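Local coordinates for protein peptidoglycan hydrolase FlgJ (Sphingomonas sp. A1, PDB 2ZYC) that probably hydrolyses peptidoglycan as a flagellum-specific muramidase, this C-terminal glycosyl hydrolase family 73 domain supplying the cell-wall-cleaving activity needed for rod assembly in the periplasm, at residues 101-106 against 110-115; 54-59 against 128-133. The protein carries 2 engineered substitutions. One frame throughout, in Å; residues are numbered along the deposited sequence.

How the contacts relate
Along the chain the order is 54-59, 101-106, 110-115, 128-133, so both halves of contact 1 fall between the two halves of contact 2. All four lie in the glycosidase domain, which belongs to the lysozyme clan. The contact centres are 14 Å apart and their nearest atoms about 5 Å apart, without touching. Helix 118-127 connects them: 110-115 leads up to it and 128-133 leaves it. Tyr-109 is a second connection, touching Leu-102 and Val-103 of contact 1 and Tyr-130 of contact 2. Contact 1 thus packs the chain between helices 92-105 and 118-127 back on itself, whereas contact 2 ties the exit of helix 118-127 to the distant loop leading to strand 65-71.

Contact 1 of 2, residues 101-106 against 110-115; sequences DLVGNS and AKVAGK
Val-103 and Val-112 carry the apolar part of this contact, and a single methyl of Val-103 does the touching. Its CG1 lies 3.9 Å from CG1 of Val-112, and CG2 and CB of Val-112 are hardly farther, so the methyl sits against the fork of the opposing side chain. The two side chains cross at about a right angle. In Val-103, CG1 stands opposite the backbone N (chi1 174°), which leaves CG2 beside that N and CG1 as the branch presented to the loop. Val-112 points toward the helix and is buried further by Phe-121 and Ala-124 of helix 118-127, and by Val-22.

Helix 92-105 finishes at Asn-105, Ser-106 is the first residue to leave helical geometry, and after three intervening residues 110-115 comes back alongside. That return ends in a type II beta turn from Val-112 to Lys-115, with Gly-114 at the position where phi is positive. The backbones come closest where Ser-106 O stands 3.6 Å from Ala-110 N.

The polar bonds described here stay on their own side of the contact, while Gly-114 also makes a backbone hydrogen bond with Gly-21. Leu-102 O accepts the backbone N of Ser-106 and, in one of the two modelled positions of that serine and therefore more doubtfully, its OG. The turn is closed by Lys-115 N giving to Val-112 O at 3.2 Å. Lys-115 then folds its chain back so that NZ reaches Lys-111 O at 2.7 Å, lying in the carbonyl plane on a lone pair, with a C=O...N angle of 144°.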
# COMPACT_ATOMS: atom_id res chain seq x y z
N ASP A 101 -11.10 -4.02 0.21
CA ASP A 101 -12.00 -5.08 -0.23
C ASP A 101 -11.23 -6.39 -0.43
O ASP A 101 -11.62 -7.44 0.10
CB ASP A 101 -12.71 -4.65 -1.53
CG ASP A 101 -13.69 -5.71 -2.05
OD1 ASP A 101 -14.38 -6.37 -1.24
OD2 ASP A 101 -13.76 -5.86 -3.29
N LEU A 102 -10.13 -6.32 -1.16
CA LEU A 102 -9.30 -7.49 -1.44
C LEU A 102 -8.75 -8.15 -0.17
O LEU A 102 -8.94 -9.34 0.05
CB LEU A 102 -8.14 -7.13 -2.38
CG LEU A 102 -7.22 -8.31 -2.73
CD1 LEU A 102 -7.97 -9.40 -3.51
CD2 LEU A 102 -6.00 -7.83 -3.49
N VAL A 103 -8.06 -7.37 0.65
CA VAL A 103 -7.34 -7.91 1.80
C VAL A 103 -8.31 -8.28 2.93
O VAL A 103 -8.08 -9.25 3.65
CB VAL A 103 -6.24 -6.92 2.27
CG1 VAL A 103 -5.56 -7.39 3.55
CG2 VAL A 103 -5.22 -6.75 1.16
N GLY A 104 -9.40 -7.52 3.04
CA GLY A 104 -10.38 -7.69 4.12
C GLY A 104 -11.32 -8.86 3.91
O GLY A 104 -11.77 -9.49 4.87
N ASN A 105 -11.63 -9.15 2.64
CA ASN A 105 -12.61 -10.19 2.31
C ASN A 105 -12.03 -11.52 1.83
O ASN A 105 -12.62 -12.57 2.10
CB ASN A 105 -13.65 -9.67 1.30
CG ASN A 105 -14.55 -8.60 1.88
OD1 ASN A 105 -14.53 -7.44 1.45
ND2 ASN A 105 -15.34 -8.98 2.88
N SER A 106 -10.88 -11.49 1.15
CA SER A 106 -10.30 -12.71 0.57
C SER A 106 -9.77 -13.64 1.66
O SER A 106 -8.93 -13.23 2.47
CB SER A 106 -9.18 -12.36 -0.42
OG SER A 106 -9.63 -11.46 -1.42
N ALA A 110 -6.68 -13.85 5.25
CA ALA A 110 -7.38 -13.89 6.55
C ALA A 110 -6.46 -13.65 7.74
O ALA A 110 -6.91 -13.21 8.80
CB ALA A 110 -8.11 -15.22 6.72
N LYS A 111 -5.17 -13.93 7.57
CA LYS A 111 -4.18 -13.76 8.65
C LYS A 111 -3.73 -12.31 8.87
O LYS A 111 -3.08 -12.00 9.87
CB LYS A 111 -2.98 -14.68 8.40
CG LYS A 111 -3.24 -16.16 8.72
CD LYS A 111 -3.47 -16.35 10.21
CE LYS A 111 -3.76 -17.80 10.58
NZ LYS A 111 -3.62 -18.01 12.05
N VAL A 112 -4.09 -11.41 7.95
CA VAL A 112 -3.73 -10.00 8.10
C VAL A 112 -4.41 -9.34 9.31
O VAL A 112 -3.76 -8.64 10.09
CB VAL A 112 -4.02 -9.21 6.81
CG1 VAL A 112 -3.81 -7.71 7.03
CG2 VAL A 112 -3.13 -9.69 5.69
N ALA A 113 -5.72 -9.54 9.44
CA ALA A 113 -6.48 -8.84 10.47
C ALA A 113 -5.90 -9.06 11.86
O ALA A 113 -5.56 -10.18 12.22
CB ALA A 113 -7.94 -9.26 10.44
N GLY A 114 -5.76 -7.97 12.60
CA GLY A 114 -5.35 -8.03 14.00
C GLY A 114 -3.85 -8.08 14.23
O GLY A 114 -3.41 -8.14 15.38
N LYS A 115 -3.07 -8.09 13.15
CA LYS A 115 -1.61 -8.07 13.29
C LYS A 115 -1.17 -6.66 13.70
O LYS A 115 -1.63 -5.67 13.14
CB LYS A 115 -0.91 -8.52 12.01
CG LYS A 115 -1.18 -9.98 11.61
CD LYS A 115 -0.62 -10.98 12.63
CE LYS A 115 -0.92 -12.44 12.25
NZ LYS A 115 -2.37 -12.78 12.31

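Contact 2 of 2, residues 54-59 against 128-133; sequences FNIKAG and GGYATD
Tyr-130 reaches across to Phe-54 and Ile-56, joining the loop between helix 24-35 and strand 65-71 to the loop after helix 118-127 in this lysozyme-clan domain. Just before the tyrosine, Gly-129 ends that helix in a Schellman motif. The Tyr-130 side chain runs out with CG opposite the backbone N (chi1 171°), which lets the ring reach the other loop with its hydroxyl end. Phe-54 O and Ile-56 CD1 both meet the edge of this ring, near its plane. Ile-56 bends at both torsions (chi1 -53°, chi2 -56°), and this brings its CD1 to 3.7 Å from Tyr-130 CE1; the two side chains cross at about a right angle. The Phe-54 ring turns elsewhere, stacking on Tyr-99 and meeting Phe-96 edge-to-face, while Tyr-130 OH lies at its edge. Helix 24-35 lies against both aromatic residues, Gln-30 touching each of them and Glu-34 touching Tyr-130; Glu-34 also takes a hydrogen bond from Asn-55 ND2. A phenylalanine in place of Tyr-130 would probably leave the Phe-54 carbonyl without its hydroxyl donor and the two loops less firmly tied. That bond is short: Tyr-130 OH donates a hydrogen bond to Phe-54 O at 2.6 Å, the donor tilted 32° out of the carbonyl plane.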
# COMPACT_ATOMS: atom_id res chain seq x y z
N PHE A 54 -0.66 0.21 -4.62
CA PHE A 54 -0.31 -1.15 -4.20
C PHE A 54 0.09 -2.09 -5.34
O PHE A 54 0.34 -3.27 -5.12
CB PHE A 54 -1.42 -1.74 -3.31
CG PHE A 54 -1.59 -1.00 -2.01
CD1 PHE A 54 -0.71 -1.23 -0.94
CD2 PHE A 54 -2.60 -0.05 -1.86
CE1 PHE A 54 -0.86 -0.53 0.26
CE2 PHE A 54 -2.76 0.65 -0.66
CZ PHE A 54 -1.88 0.40 0.40
N ASN A 55 0.18 -1.53 -6.56
CA ASN A 55 0.65 -2.26 -7.74
C ASN A 55 -0.21 -3.51 -8.03
O ASN A 55 0.31 -4.54 -8.45
CB ASN A 55 2.13 -2.63 -7.57
CG ASN A 55 3.05 -1.44 -7.71
OD1 ASN A 55 2.80 -0.54 -8.52
ND2 ASN A 55 4.13 -1.43 -6.93
N ILE A 56 -1.51 -3.38 -7.81
CA ILE A 56 -2.44 -4.50 -7.96
C ILE A 56 -2.73 -4.80 -9.43
O ILE A 56 -3.19 -3.94 -10.18
CB ILE A 56 -3.77 -4.29 -7.20
CG1 ILE A 56 -3.52 -3.94 -5.72
CG2 ILE A 56 -4.68 -5.52 -7.34
CD1 ILE A 56 -2.70 -4.96 -4.94
N LYS A 57 -2.48 -6.05 -9.82
CA LYS A 57 -2.75 -6.51 -11.19
C LYS A 57 -4.24 -6.55 -11.49
O LYS A 57 -5.07 -6.83 -10.60
CB LYS A 57 -2.14 -7.90 -11.43
CG LYS A 57 -0.63 -8.01 -11.23
CD LYS A 57 -0.20 -9.49 -11.28
CE LYS A 57 1.28 -9.66 -11.05
NZ LYS A 57 1.67 -11.11 -11.09
N ALA A 58 -4.57 -6.25 -12.74
CA ALA A 58 -5.93 -6.37 -13.26
C ALA A 58 -6.11 -7.75 -13.88
O ALA A 58 -5.63 -8.01 -14.97
CB ALA A 58 -6.20 -5.28 -14.30
N GLY A 59 -6.80 -8.64 -13.17
CA GLY A 59 -7.08 -9.98 -13.69
C GLY A 59 -8.46 -10.11 -14.30
O GLY A 59 -9.11 -9.11 -14.61
N GLY A 128 -0.76 -14.74 1.73
CA GLY A 128 -1.89 -14.50 0.86
C GLY A 128 -1.53 -14.40 -0.61
O GLY A 128 -2.41 -14.40 -1.46
N GLY A 129 -0.23 -14.33 -0.91
CA GLY A 129 0.26 -14.19 -2.28
C GLY A 129 0.32 -12.76 -2.79
O GLY A 129 0.26 -12.51 -4.01
N TYR A 130 0.44 -11.79 -1.89
CA TYR A 130 0.53 -10.40 -2.33
C TYR A 130 1.78 -10.22 -3.19
O TYR A 130 1.72 -9.60 -4.27
CB TYR A 130 0.50 -9.40 -1.16
CG TYR A 130 0.81 -8.01 -1.65
CD1 TYR A 130 -0.17 -7.25 -2.28
CD2 TYR A 130 2.10 -7.49 -1.54
CE1 TYR A 130 0.13 -5.98 -2.78
CE2 TYR A 130 2.40 -6.23 -2.04
CZ TYR A 130 1.41 -5.48 -2.64
OH TYR A 130 1.70 -4.25 -3.15
N ALA A 131 2.89 -10.77 -2.71
CA ALA A 131 4.18 -10.78 -3.40
C ALA A 131 4.92 -12.04 -2.97
O ALA A 131 4.69 -12.53 -1.87
CB ALA A 131 5.01 -9.56 -3.02
N THR A 132 5.79 -12.55 -3.84
CA THR A 132 6.51 -13.80 -3.58
C THR A 132 7.99 -13.68 -3.18
O THR A 132 8.59 -14.66 -2.74
CB THR A 132 6.37 -14.79 -4.76
OG1 THR A 132 6.88 -14.18 -5.95
CG2 THR A 132 4.91 -15.16 -4.96
N ASP A 133 8.58 -12.48 -3.33
CA ASP A 133 9.97 -12.24 -2.92
C ASP A 133 10.20 -12.75 -1.50
O ASP A 133 9.50 -12.32 -0.59
CB ASP A 133 10.30 -10.73 -2.98
CG ASP A 133 11.72 -10.40 -2.48
OD1 ASP A 133 12.65 -11.22 -2.67
OD2 ASP A 133 11.92 -9.31 -1.90